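Long-range contacts in Crov588 (PDB 6NYR), which is of unknown function but, as a ring-shaped leucine-rich repeat protein built from FNIP repeats, may offer its surface to binding partners: residues F214-N219 / G237-Q242; L500-N505 / G523-Q528; H519-T524 / H541-T546. One frame throughout, in Å; residues are numbered along the deposited sequence.

Contact 1. Residues F214-N219 / G237-Q242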
ATOM      1  N   PHE A 214      -3.362  24.714  -6.647  1.00 44.64           N
ATOM      2  CA  PHE A 214      -2.282  25.371  -7.368  1.00 43.79           C
ATOM      3  C   PHE A 214      -1.071  24.450  -7.452  1.00 43.40           C
ATOM      4  O   PHE A 214      -0.960  23.448  -6.737  1.00 45.15           O
ATOM      5  CB  PHE A 214      -1.876  26.702  -6.711  1.00 42.92           C
ATOM      6  CG  PHE A 214      -2.931  27.755  -6.786  1.00 42.80           C
ATOM      7  CD1 PHE A 214      -3.204  28.394  -7.983  1.00 43.78           C
ATOM      8  CD2 PHE A 214      -3.648  28.113  -5.659  1.00 45.14           C
ATOM      9  CE1 PHE A 214      -4.185  29.361  -8.063  1.00 46.18           C
ATOM     10  CE2 PHE A 214      -4.629  29.085  -5.726  1.00 46.09           C
ATOM     11  CZ  PHE A 214      -4.899  29.710  -6.930  1.00 47.10           C
ATOM     12  N   GLY A 215      -0.141  24.825  -8.324  1.00 44.71           N
ATOM     13  CA  GLY A 215       1.054  24.045  -8.549  1.00 45.20           C
ATOM     14  C   GLY A 215       2.343  24.744  -8.164  1.00 42.11           C
ATOM     15  O   GLY A 215       2.337  25.814  -7.549  1.00 37.13           O
ATOM     16  N   TRP A 216       3.458  24.146  -8.588  1.00 41.48           N
ATOM     17  CA  TRP A 216       4.791  24.521  -8.135  1.00 41.24           C
ATOM     18  C   TRP A 216       5.030  26.022  -8.101  1.00 44.39           C
ATOM     19  O   TRP A 216       5.403  26.572  -7.059  1.00 48.02           O
ATOM     20  CB  TRP A 216       5.802  23.830  -9.057  1.00 41.27           C
ATOM     21  CG  TRP A 216       7.240  23.876  -8.661  1.00 41.87           C
ATOM     22  CD1 TRP A 216       8.095  24.933  -8.774  1.00 41.60           C
ATOM     23  CD2 TRP A 216       8.009  22.794  -8.131  1.00 42.15           C
ATOM     24  NE1 TRP A 216       9.343  24.581  -8.329  1.00 40.17           N
ATOM     25  CE2 TRP A 216       9.319  23.271  -7.930  1.00 41.57           C
ATOM     26  CE3 TRP A 216       7.717  21.466  -7.800  1.00 43.22           C
ATOM     27  CZ2 TRP A 216      10.333  22.470  -7.408  1.00 41.91           C
ATOM     28  CZ3 TRP A 216       8.724  20.673  -7.281  1.00 39.92           C
ATOM     29  CH2 TRP A 216      10.014  21.176  -7.091  1.00 41.92           C
ATOM     30  N   TYR A 217       4.834  26.704  -9.227  1.00 43.96           N
ATOM     31  CA  TYR A 217       5.324  28.070  -9.355  1.00 44.28           C
ATOM     32  C   TYR A 217       4.295  29.141  -9.007  1.00 43.86           C
ATOM     33  O   TYR A 217       4.652  30.326  -8.990  1.00 43.78           O
ATOM     34  CB  TYR A 217       5.846  28.326 -10.782  1.00 46.10           C
ATOM     35  CG  TYR A 217       7.188  27.679 -11.064  1.00 45.71           C
ATOM     36  CD1 TYR A 217       8.375  28.285 -10.663  1.00 43.38           C
ATOM     37  CD2 TYR A 217       7.271  26.463 -11.730  1.00 45.90           C
ATOM     38  CE1 TYR A 217       9.597  27.694 -10.908  1.00 42.00           C
ATOM     39  CE2 TYR A 217       8.493  25.869 -11.985  1.00 45.27           C
ATOM     40  CZ  TYR A 217       9.653  26.487 -11.572  1.00 44.11           C
ATOM     41  OH  TYR A 217      10.869  25.894 -11.825  1.00 45.00           O
ATOM     42  N   PHE A 218       3.046  28.782  -8.727  1.00 39.64           N
ATOM     43  CA  PHE A 218       2.059  29.814  -8.446  1.00 41.74           C
ATOM     44  C   PHE A 218       2.468  30.620  -7.219  1.00 42.83           C
ATOM     45  O   PHE A 218       2.676  30.060  -6.136  1.00 40.64           O
ATOM     46  CB  PHE A 218       0.674  29.226  -8.217  1.00 41.38           C
ATOM     47  CG  PHE A 218      -0.362  30.270  -7.900  1.00 41.70           C
ATOM     48  CD1 PHE A 218      -0.948  31.016  -8.914  1.00 43.54           C
ATOM     49  CD2 PHE A 218      -0.728  30.527  -6.591  1.00 42.29           C
ATOM     50  CE1 PHE A 218      -1.892  31.981  -8.625  1.00 44.14           C
ATOM     51  CE2 PHE A 218      -1.672  31.492  -6.296  1.00 44.73           C
ATOM     52  CZ  PHE A 218      -2.252  32.219  -7.316  1.00 45.82           C
ATOM     53  N   ASN A 219       2.573  31.938  -7.384  1.00 46.01           N
ATOM     54  CA  ASN A 219       2.935  32.803  -6.267  1.00 46.23           C
ATOM     55  C   ASN A 219       2.427  34.222  -6.493  1.00 46.57           C
ATOM     56  O   ASN A 219       3.215  35.171  -6.544  1.00 49.04           O
ATOM     57  CB  ASN A 219       4.450  32.813  -6.059  1.00 45.83           C
ATOM     58  CG  ASN A 219       4.847  33.435  -4.734  1.00 46.19           C
ATOM     59  OD1 ASN A 219       4.023  33.574  -3.829  1.00 45.91           O
ATOM     60  ND2 ASN A 219       6.112  33.799  -4.607  1.00 47.26           N
ATOM     61  N   GLY A 237       0.641  25.458  -3.903  1.00 44.39           N
ATOM     62  CA  GLY A 237       1.796  24.759  -4.415  1.00 46.57           C
ATOM     63  C   GLY A 237       3.080  25.141  -3.700  1.00 47.00           C
ATOM     64  O   GLY A 237       3.090  25.874  -2.709  1.00 47.22           O
ATOM     65  N   ARG A 238       4.189  24.621  -4.232  1.00 45.50           N
ATOM     66  CA  ARG A 238       5.476  24.750  -3.560  1.00 46.62           C
ATOM     67  C   ARG A 238       5.789  26.204  -3.229  1.00 47.33           C
ATOM     68  O   ARG A 238       6.139  26.534  -2.090  1.00 49.06           O
ATOM     69  CB  ARG A 238       6.575  24.145  -4.435  1.00 43.96           C
ATOM     70  CG  ARG A 238       7.935  24.061  -3.763  1.00 44.73           C
ATOM     71  CD  ARG A 238       9.035  23.781  -4.774  1.00 43.69           C
ATOM     72  NE  ARG A 238      10.359  23.749  -4.157  1.00 47.11           N
ATOM     73  CZ  ARG A 238      11.179  24.788  -4.035  1.00 47.92           C
ATOM     74  NH1 ARG A 238      10.833  25.981  -4.488  1.00 47.38           N
ATOM     75  NH2 ARG A 238      12.357  24.625  -3.455  1.00 49.35           N
ATOM     76  N   ASN A 239       5.683  27.088  -4.221  1.00 45.12           N
ATOM     77  CA  ASN A 239       6.254  28.422  -4.124  1.00 43.75           C
ATOM     78  C   ASN A 239       5.306  29.481  -3.575  1.00 43.49           C
ATOM     79  O   ASN A 239       5.748  30.611  -3.338  1.00 41.93           O
ATOM     80  CB  ASN A 239       6.738  28.881  -5.505  1.00 43.14           C
ATOM     81  CG  ASN A 239       7.987  28.157  -5.959  1.00 43.06           C
ATOM     82  OD1 ASN A 239       8.515  27.299  -5.253  1.00 41.45           O
ATOM     83  ND2 ASN A 239       8.454  28.483  -7.160  1.00 45.13           N
ATOM     84  N   PHE A 240       4.025  29.174  -3.385  1.00 43.61           N
ATOM     85  CA  PHE A 240       3.112  30.204  -2.907  1.00 44.88           C
ATOM     86  C   PHE A 240       3.560  30.716  -1.543  1.00 48.38           C
ATOM     87  O   PHE A 240       3.674  29.942  -0.587  1.00 47.12           O
ATOM     88  CB  PHE A 240       1.682  29.694  -2.807  1.00 44.93           C
ATOM     89  CG  PHE A 240       0.749  30.691  -2.177  1.00 45.53           C
ATOM     90  CD1 PHE A 240       0.200  31.716  -2.925  1.00 48.75           C
ATOM     91  CD2 PHE A 240       0.459  30.627  -0.823  1.00 46.86           C
ATOM     92  CE1 PHE A 240      -0.645  32.644  -2.339  1.00 49.87           C
ATOM     93  CE2 PHE A 240      -0.381  31.548  -0.234  1.00 48.32           C
ATOM     94  CZ  PHE A 240      -0.934  32.561  -0.995  1.00 48.63           C
ATOM     95  N   ASN A 241       3.792  32.022  -1.446  1.00 51.45           N
ATOM     96  CA  ASN A 241       4.250  32.634  -0.207  1.00 50.73           C
ATOM     97  C   ASN A 241       3.814  34.101  -0.171  1.00 50.62           C
ATOM     98  O   ASN A 241       4.623  35.027  -0.117  1.00 51.89           O
ATOM     99  CB  ASN A 241       5.765  32.502  -0.068  1.00 48.55           C
ATOM    100  CG  ASN A 241       6.251  32.784   1.344  1.00 47.52           C
ATOM    101  OD1 ASN A 241       5.473  32.731   2.300  1.00 45.61           O
ATOM    102  ND2 ASN A 241       7.538  33.091   1.483  1.00 45.18           N
ATOM    103  N   GLN A 242       2.507  34.334  -0.211  1.00 50.01           N
ATOM    104  CA  GLN A 242       1.949  35.675  -0.123  1.00 54.59           C
ATOM    105  C   GLN A 242       1.101  35.795   1.135  1.00 55.13           C
ATOM    106  O   GLN A 242       0.529  34.811   1.610  1.00 56.97           O
ATOM    107  CB  GLN A 242       1.083  36.015  -1.345  1.00 56.44           C
ATOM    108  CG  GLN A 242       1.847  36.034  -2.646  1.00 55.82           C
ATOM    109  CD  GLN A 242       2.888  37.130  -2.679  1.00 52.29           C
ATOM    110  OE1 GLN A 242       2.618  38.271  -2.293  1.00 55.68           O
ATOM    111  NE2 GLN A 242       4.092  36.787  -3.119  1.00 51.08           N
TER
HETATM  112  O   HOH W   1       2.066  27.716  -5.611  1.00 30.61           O
HETATM  113  O   HOH W   2       7.424  31.217  -8.728  1.00 37.18           O
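N219 turns its side-chain amide across to the next coil, where OD1 takes two N-H groups: N241 N at 2.9 Å and Q242 NE2 at 3.3 Å. The donors come in from opposite faces of the N219 amide, each well above its plane, so the oxygen is held between them. With chi1 at -167°, CG stands anti to the N219 backbone N, and this swings the amide over to the neighbour. W216 O is met in its carbonyl plane by N239 N at 2.9 Å. Polar groups that do not meet directly are joined by water: one molecule donates to G215 O, apparently also to F218 O at a doubtfully short distance, and weakly accepts from G237 N and F240 N; F218 O and F240 N come close, but at too poor an angle to bond. A second water donates to Y217 O and weakly accepts from N239 ND2. N239 OD1 is satisfied within its own segment by R238 NH1 at 2.8 Å. The extended R238 chain runs alongside the indole of W216, with CD over the face of the six-membered ring at 3.4 Å from its centroid in a CH-pi contact and the guanidinium plane tilted by only 10° from the ring. Beneath the polar layer F218 CE2 packs on F240 CD1 at 3.9 Å. N197 OD1 receives N219 N, and N241 OD1 in turn takes N263 N, so the pattern continues from coil to coil: this is the asparagine ladder of the leucine-rich repeat solenoid.

Contact 2. Residues L500-N505 / G523-Q528; sequences LGHDFN and GTSFNQ
G523 lies over the G501 carbonyl, its CA 3.3 Å from G501 O in a nearly straight CA-H...O contact; having no side chain, it lets the two coils close up. T524 comes next, its CB, OG1 and CG2 all near the CD2 and NE2 atoms of the H502 imidazole, which they approach obliquely, with T524 OG1 3.2 Å from H502 CD2. That ring is kept from turning by its own neighbour, since H502 ND1 donates to D503 OD1 in the ring plane. S525 grips H502 O twice, through N at 2.9 Å and OG at 2.8 Å. Its chi1 of -63° sets OG beside the backbone N, which is why both donors reach one oxygen, N in the carbonyl plane and OG above it. F526 lies alongside F504 in the core, F526 CD1 4.0 Å from F504 CD2 at the edge of the F504 ring. N527 N then bonds to N505 OD1 at 2.9 Å, while its own OD1 accepts from N549 N and Q550 NE2. Finally Q528, bent at chi2, brings NE2 to N505 OD1 from the opposite face, also at 2.9 Å. Asparagines hydrogen-bonded in a ladder, beside a row of phenylalanines, mark successive coils of a leucine-rich repeat solenoid.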
ATOM      1  N   LEU A 500      10.317 -18.060  15.426  1.00 44.87           N
ATOM      2  CA  LEU A 500      11.682 -18.059  15.923  1.00 42.66           C
ATOM      3  C   LEU A 500      12.558 -17.257  14.973  1.00 43.75           C
ATOM      4  O   LEU A 500      12.282 -17.168  13.773  1.00 48.08           O
ATOM      5  CB  LEU A 500      12.182 -19.493  16.053  1.00 44.14           C
ATOM      6  CG  LEU A 500      11.332 -20.258  17.075  1.00 44.83           C
ATOM      7  CD1 LEU A 500      11.258 -21.740  16.745  1.00 45.83           C
ATOM      8  CD2 LEU A 500      11.869 -20.049  18.487  1.00 46.68           C
ATOM      9  N   GLY A 501      13.616 -16.664  15.522  1.00 42.50           N
ATOM     10  CA  GLY A 501      14.425 -15.708  14.800  1.00 44.29           C
ATOM     11  C   GLY A 501      15.652 -16.314  14.142  1.00 42.87           C
ATOM     12  O   GLY A 501      15.851 -17.529  14.102  1.00 40.35           O
ATOM     13  N   HIS A 502      16.488 -15.420  13.609  1.00 43.47           N
ATOM     14  CA  HIS A 502      17.631 -15.838  12.808  1.00 44.21           C
ATOM     15  C   HIS A 502      18.496 -16.849  13.547  1.00 42.66           C
ATOM     16  O   HIS A 502      18.829 -17.912  13.010  1.00 42.12           O
ATOM     17  CB  HIS A 502      18.474 -14.615  12.421  1.00 41.50           C
ATOM     18  CG  HIS A 502      19.659 -14.952  11.570  1.00 43.35           C
ATOM     19  ND1 HIS A 502      20.868 -15.353  12.100  1.00 41.88           N
ATOM     20  CD2 HIS A 502      19.818 -14.956  10.225  1.00 42.45           C
ATOM     21  CE1 HIS A 502      21.719 -15.592  11.118  1.00 41.78           C
ATOM     22  NE2 HIS A 502      21.108 -15.357   9.970  1.00 42.71           N
ATOM     23  N   ASP A 503      18.869 -16.532  14.788  1.00 44.70           N
ATOM     24  CA  ASP A 503      19.910 -17.287  15.466  1.00 45.23           C
ATOM     25  C   ASP A 503      19.400 -18.531  16.181  1.00 45.19           C
ATOM     26  O   ASP A 503      20.214 -19.386  16.545  1.00 46.56           O
ATOM     27  CB  ASP A 503      20.626 -16.409  16.502  1.00 45.05           C
ATOM     28  CG  ASP A 503      21.480 -15.327  15.882  1.00 43.93           C
ATOM     29  OD1 ASP A 503      21.552 -15.240  14.636  1.00 43.59           O
ATOM     30  OD2 ASP A 503      22.087 -14.558  16.659  1.00 43.42           O
ATOM     31  N   PHE A 504      18.094 -18.658  16.407  1.00 45.16           N
ATOM     32  CA  PHE A 504      17.619 -19.758  17.235  1.00 46.87           C
ATOM     33  C   PHE A 504      18.033 -21.095  16.641  1.00 44.79           C
ATOM     34  O   PHE A 504      17.710 -21.396  15.487  1.00 43.81           O
ATOM     35  CB  PHE A 504      16.109 -19.736  17.396  1.00 45.14           C
ATOM     36  CG  PHE A 504      15.601 -20.846  18.282  1.00 46.45           C
ATOM     37  CD1 PHE A 504      15.529 -20.672  19.652  1.00 47.05           C
ATOM     38  CD2 PHE A 504      15.246 -22.078  17.748  1.00 45.56           C
ATOM     39  CE1 PHE A 504      15.083 -21.689  20.471  1.00 48.60           C
ATOM     40  CE2 PHE A 504      14.805 -23.099  18.563  1.00 46.27           C
ATOM     41  CZ  PHE A 504      14.725 -22.907  19.927  1.00 46.60           C
ATOM     42  N   ASN A 505      18.717 -21.908  17.441  1.00 46.98           N
ATOM     43  CA  ASN A 505      19.161 -23.220  16.990  1.00 52.70           C
ATOM     44  C   ASN A 505      19.342 -24.158  18.181  1.00 56.52           C
ATOM     45  O   ASN A 505      20.429 -24.712  18.386  1.00 60.07           O
ATOM     46  CB  ASN A 505      20.465 -23.098  16.202  1.00 52.48           C
ATOM     47  CG  ASN A 505      20.824 -24.378  15.468  1.00 53.48           C
ATOM     48  OD1 ASN A 505      19.972 -25.239  15.239  1.00 49.69           O
ATOM     49  ND2 ASN A 505      22.087 -24.510  15.093  1.00 53.68           N
ATOM     50  N   GLY A 523      13.553 -19.875  11.986  1.00 42.61           N
ATOM     51  CA  GLY A 523      14.420 -18.872  11.414  1.00 45.20           C
ATOM     52  C   GLY A 523      15.561 -19.466  10.605  1.00 47.32           C
ATOM     53  O   GLY A 523      15.657 -20.672  10.371  1.00 42.87           O
ATOM     54  N   THR A 524      16.457 -18.571  10.184  1.00 46.21           N
ATOM     55  CA  THR A 524      17.557 -18.948   9.304  1.00 46.63           C
ATOM     56  C   THR A 524      18.324 -20.151   9.833  1.00 45.24           C
ATOM     57  O   THR A 524      18.579 -21.115   9.101  1.00 42.42           O
ATOM     58  CB  THR A 524      18.505 -17.753   9.137  1.00 47.32           C
ATOM     59  OG1 THR A 524      17.825 -16.682   8.472  1.00 47.61           O
ATOM     60  CG2 THR A 524      19.753 -18.141   8.357  1.00 48.14           C
ATOM     61  N   SER A 525      18.693 -20.117  11.109  1.00 42.65           N
ATOM     62  CA  SER A 525      19.744 -20.991  11.606  1.00 43.83           C
ATOM     63  C   SER A 525      19.251 -22.333  12.124  1.00 47.02           C
ATOM     64  O   SER A 525      20.068 -23.248  12.283  1.00 50.66           O
ATOM     65  CB  SER A 525      20.522 -20.286  12.723  1.00 46.99           C
ATOM     66  OG  SER A 525      21.181 -19.133  12.229  1.00 52.37           O
ATOM     67  N   PHE A 526      17.958 -22.487  12.392  1.00 44.67           N
ATOM     68  CA  PHE A 526      17.497 -23.716  13.018  1.00 46.91           C
ATOM     69  C   PHE A 526      17.870 -24.919  12.157  1.00 46.67           C
ATOM     70  O   PHE A 526      17.510 -24.988  10.977  1.00 47.11           O
ATOM     71  CB  PHE A 526      15.989 -23.694  13.249  1.00 46.81           C
ATOM     72  CG  PHE A 526      15.484 -24.951  13.898  1.00 46.09           C
ATOM     73  CD1 PHE A 526      15.682 -25.166  15.251  1.00 47.25           C
ATOM     74  CD2 PHE A 526      14.854 -25.934  13.156  1.00 47.46           C
ATOM     75  CE1 PHE A 526      15.245 -26.325  15.856  1.00 47.27           C
ATOM     76  CE2 PHE A 526      14.409 -27.096  13.753  1.00 48.36           C
ATOM     77  CZ  PHE A 526      14.606 -27.292  15.108  1.00 49.06           C
ATOM     78  N   ASN A 527      18.588 -25.869  12.746  1.00 48.51           N
ATOM     79  CA  ASN A 527      18.966 -27.082  12.033  1.00 55.55           C
ATOM     80  C   ASN A 527      19.145 -28.228  13.026  1.00 56.90           C
ATOM     81  O   ASN A 527      20.158 -28.929  13.030  1.00 57.17           O
ATOM     82  CB  ASN A 527      20.237 -26.852  11.213  1.00 54.92           C
ATOM     83  CG  ASN A 527      20.527 -27.993  10.261  1.00 54.63           C
ATOM     84  OD1 ASN A 527      19.640 -28.782   9.931  1.00 52.98           O
ATOM     85  ND2 ASN A 527      21.771 -28.084   9.805  1.00 55.66           N
ATOM     86  N   GLN A 528      18.146 -28.442  13.877  1.00 56.31           N
ATOM     87  CA  GLN A 528      18.159 -29.535  14.838  1.00 57.16           C
ATOM     88  C   GLN A 528      17.137 -30.588  14.435  1.00 55.33           C
ATOM     89  O   GLN A 528      16.045 -30.260  13.959  1.00 55.24           O
ATOM     90  CB  GLN A 528      17.862 -29.047  16.258  1.00 56.37           C
ATOM     91  CG  GLN A 528      18.843 -28.015  16.788  1.00 55.42           C
ATOM     92  CD  GLN A 528      20.278 -28.506  16.780  1.00 56.78           C
ATOM     93  OE1 GLN A 528      20.575 -29.613  17.232  1.00 58.38           O
ATOM     94  NE2 GLN A 528      21.177 -27.681  16.261  1.00 56.73           N
TER

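Contact 3. Residues H519-T524 / H541-T546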
ATOM      1  N   HIS A 519       0.656 -22.475  13.972  1.00 44.57           N
ATOM      2  CA  HIS A 519       1.647 -21.934  13.048  1.00 44.35           C
ATOM      3  C   HIS A 519       3.023 -21.942  13.703  1.00 41.78           C
ATOM      4  O   HIS A 519       3.194 -21.393  14.794  1.00 43.64           O
ATOM      5  CB  HIS A 519       1.291 -20.505  12.624  1.00 40.29           C
ATOM      6  CG  HIS A 519       0.099 -20.415  11.726  1.00 41.51           C
ATOM      7  ND1 HIS A 519      -1.179 -20.714  12.148  1.00 42.53           N
ATOM      8  CD2 HIS A 519      -0.006 -20.055  10.426  1.00 41.04           C
ATOM      9  CE1 HIS A 519      -2.020 -20.544  11.144  1.00 44.42           C
ATOM     10  NE2 HIS A 519      -1.335 -20.144  10.088  1.00 44.66           N
ATOM     11  N   LEU A 520       4.000 -22.551  13.034  1.00 43.50           N
ATOM     12  CA  LEU A 520       5.374 -22.584  13.525  1.00 45.69           C
ATOM     13  C   LEU A 520       6.302 -22.129  12.409  1.00 43.35           C
ATOM     14  O   LEU A 520       6.229 -22.640  11.287  1.00 43.60           O
ATOM     15  CB  LEU A 520       5.759 -23.982  14.009  1.00 45.47           C
ATOM     16  CG  LEU A 520       7.150 -24.109  14.623  1.00 44.91           C
ATOM     17  CD1 LEU A 520       7.338 -23.117  15.766  1.00 44.55           C
ATOM     18  CD2 LEU A 520       7.399 -25.531  15.103  1.00 43.81           C
ATOM     19  N   ILE A 521       7.176 -21.178  12.726  1.00 43.24           N
ATOM     20  CA  ILE A 521       8.086 -20.576  11.761  1.00 39.53           C
ATOM     21  C   ILE A 521       9.496 -20.679  12.321  1.00 41.23           C
ATOM     22  O   ILE A 521       9.790 -20.090  13.368  1.00 43.92           O
ATOM     23  CB  ILE A 521       7.742 -19.095  11.489  1.00 41.28           C
ATOM     24  CG1 ILE A 521       6.288 -18.937  11.042  1.00 43.01           C
ATOM     25  CG2 ILE A 521       8.730 -18.508  10.479  1.00 40.73           C
ATOM     26  CD1 ILE A 521       6.001 -19.373   9.634  1.00 47.79           C
ATOM     27  N   PHE A 522      10.361 -21.421  11.639  1.00 40.15           N
ATOM     28  CA  PHE A 522      11.763 -21.494  12.021  1.00 40.85           C
ATOM     29  C   PHE A 522      12.566 -20.427  11.293  1.00 43.15           C
ATOM     30  O   PHE A 522      12.296 -20.107  10.131  1.00 49.09           O
ATOM     31  CB  PHE A 522      12.335 -22.877  11.721  1.00 42.08           C
ATOM     32  CG  PHE A 522      11.931 -23.925  12.713  1.00 43.63           C
ATOM     33  CD1 PHE A 522      12.443 -23.912  13.998  1.00 44.03           C
ATOM     34  CD2 PHE A 522      11.035 -24.920  12.365  1.00 46.47           C
ATOM     35  CE1 PHE A 522      12.078 -24.873  14.915  1.00 44.63           C
ATOM     36  CE2 PHE A 522      10.659 -25.884  13.282  1.00 45.10           C
ATOM     37  CZ  PHE A 522      11.180 -25.862  14.557  1.00 45.50           C
ATOM     38  N   GLY A 523      13.553 -19.875  11.986  1.00 42.61           N
ATOM     39  CA  GLY A 523      14.420 -18.872  11.414  1.00 45.20           C
ATOM     40  C   GLY A 523      15.561 -19.466  10.605  1.00 47.32           C
ATOM     41  O   GLY A 523      15.657 -20.672  10.371  1.00 42.87           O
ATOM     42  N   THR A 524      16.457 -18.571  10.184  1.00 46.21           N
ATOM     43  CA  THR A 524      17.557 -18.948   9.304  1.00 46.63           C
ATOM     44  C   THR A 524      18.324 -20.151   9.833  1.00 45.24           C
ATOM     45  O   THR A 524      18.579 -21.115   9.101  1.00 42.42           O
ATOM     46  CB  THR A 524      18.505 -17.753   9.137  1.00 47.32           C
ATOM     47  OG1 THR A 524      17.825 -16.682   8.472  1.00 47.61           O
ATOM     48  CG2 THR A 524      19.753 -18.141   8.357  1.00 48.14           C
ATOM     49  N   HIS A 541       0.499 -25.289  10.040  1.00 40.17           N
ATOM     50  CA  HIS A 541       1.436 -24.565   9.192  1.00 41.49           C
ATOM     51  C   HIS A 541       2.836 -24.724   9.765  1.00 42.16           C
ATOM     52  O   HIS A 541       3.074 -24.392  10.933  1.00 43.63           O
ATOM     53  CB  HIS A 541       1.049 -23.088   9.089  1.00 42.45           C
ATOM     54  CG  HIS A 541      -0.187 -22.850   8.282  1.00 45.07           C
ATOM     55  ND1 HIS A 541      -1.442 -23.227   8.711  1.00 44.74           N
ATOM     56  CD2 HIS A 541      -0.362 -22.279   7.066  1.00 44.11           C
ATOM     57  CE1 HIS A 541      -2.335 -22.900   7.795  1.00 47.41           C
ATOM     58  NE2 HIS A 541      -1.706 -22.320   6.788  1.00 46.67           N
ATOM     59  N   LEU A 542       3.754 -25.244   8.951  1.00 39.02           N
ATOM     60  CA  LEU A 542       5.137 -25.455   9.363  1.00 41.23           C
ATOM     61  C   LEU A 542       6.048 -24.914   8.272  1.00 39.26           C
ATOM     62  O   LEU A 542       5.974 -25.356   7.121  1.00 39.71           O
ATOM     63  CB  LEU A 542       5.417 -26.938   9.617  1.00 42.67           C
ATOM     64  CG  LEU A 542       6.831 -27.277  10.095  1.00 44.72           C
ATOM     65  CD1 LEU A 542       7.132 -26.575  11.412  1.00 45.35           C
ATOM     66  CD2 LEU A 542       7.020 -28.784  10.231  1.00 44.08           C
ATOM     67  N   THR A 543       6.901 -23.962   8.632  1.00 37.95           N
ATOM     68  CA  THR A 543       7.829 -23.341   7.696  1.00 42.21           C
ATOM     69  C   THR A 543       9.247 -23.496   8.224  1.00 40.61           C
ATOM     70  O   THR A 543       9.562 -23.015   9.320  1.00 41.96           O
ATOM     71  CB  THR A 543       7.491 -21.861   7.485  1.00 42.07           C
ATOM     72  OG1 THR A 543       6.252 -21.750   6.774  1.00 41.37           O
ATOM     73  CG2 THR A 543       8.598 -21.163   6.706  1.00 41.39           C
ATOM     74  N   PHE A 544      10.102 -24.151   7.442  1.00 41.46           N
ATOM     75  CA  PHE A 544      11.504 -24.294   7.804  1.00 44.94           C
ATOM     76  C   PHE A 544      12.318 -23.145   7.218  1.00 43.34           C
ATOM     77  O   PHE A 544      12.018 -22.628   6.140  1.00 44.12           O
ATOM     78  CB  PHE A 544      12.064 -25.635   7.321  1.00 43.25           C
ATOM     79  CG  PHE A 544      11.608 -26.798   8.143  1.00 41.13           C
ATOM     80  CD1 PHE A 544      12.108 -26.995   9.421  1.00 43.99           C
ATOM     81  CD2 PHE A 544      10.672 -27.692   7.648  1.00 42.13           C
ATOM     82  CE1 PHE A 544      11.683 -28.062  10.186  1.00 43.53           C
ATOM     83  CE2 PHE A 544      10.247 -28.759   8.416  1.00 43.89           C
ATOM     84  CZ  PHE A 544      10.755 -28.939   9.682  1.00 44.84           C
ATOM     85  N   GLY A 545      13.369 -22.765   7.943  1.00 41.94           N
ATOM     86  CA  GLY A 545      14.221 -21.665   7.551  1.00 42.13           C
ATOM     87  C   GLY A 545      15.345 -22.085   6.624  1.00 40.11           C
ATOM     88  O   GLY A 545      15.397 -23.207   6.119  1.00 36.90           O
ATOM     89  N   THR A 546      16.284 -21.157   6.432  1.00 42.76           N
ATOM     90  CA  THR A 546      17.366 -21.364   5.478  1.00 42.05           C
ATOM     91  C   THR A 546      18.078 -22.691   5.706  1.00 42.97           C
ATOM     92  O   THR A 546      18.228 -23.495   4.780  1.00 42.70           O
ATOM     93  CB  THR A 546      18.372 -20.208   5.572  1.00 43.10           C
ATOM     94  OG1 THR A 546      17.742 -18.980   5.188  1.00 45.69           O
ATOM     95  CG2 THR A 546      19.579 -20.464   4.681  1.00 39.50           C
TER
HETATM   96  O   HOH W   3       4.077 -21.705   8.905  1.00 44.90           O
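L520 O draws in two groups: T543 N donates to it at 3.0 Å, nearly along the carbonyl axis, and a water that also bonds T543 OG1 adds a weak second bond. Two more backbone bonds continue the parallel ladder, L520 N to H541 O at 2.9 Å and F522 N to T543 O at 2.9 Å, the latter almost straight. The strands 519-521 and 541-543 run in the same direction within 2° of each other. On one face H519 and H541 lie side by side as an offset stack, centroids 4.1 Å apart and planes at 10°, with H519 NE2 over the H541 ring toward its rim; H541 passes the stack on to H563. Next to them I521 CD1 reaches T543 CB at 3.6 Å, with CG1 anti to the carbonyl carbon (chi1 -55°) and the chain bent again at chi2, which together bring CD1 over. The other face is apolar. L520 CD2 meets L542 CD1 at 3.8 Å, and the ring of F522 lies nearly parallel to that of F544 but slid along it, F522 CD2 touching F544 CD1. Beyond the strands, T524 CG2 packs on CB of T546. The chemistry thus divides by face: leucine and phenylalanine fill the buried interior, while the other, partly exposed face is mixed, with the stacked H519 and H541 beside I521 and T543; imidazoles packed this closely are probably mostly neutral.

Contact 1 comes first along the chain, and contacts 2 and 3 follow far round the ring, on the other side of the chain's centre: the centres of contacts 1 and 2 lie about 55 Å apart, those of 1 and 3 about 53 Å. Contacts 2 and 3 are neighbours, 9 Å between centres, and share G523 and T524; L500 N probably bonds to I521 O between them. Contacts 1 and 2 join loops that follow the strands of adjacent coils, whereas contact 3 joins strands 519-521 and 541-543 and the residues just after them. Coils repeat every 22 residues, so similar bonds recur at distant places, and the coils, each turned slightly against the last, add up to a ring.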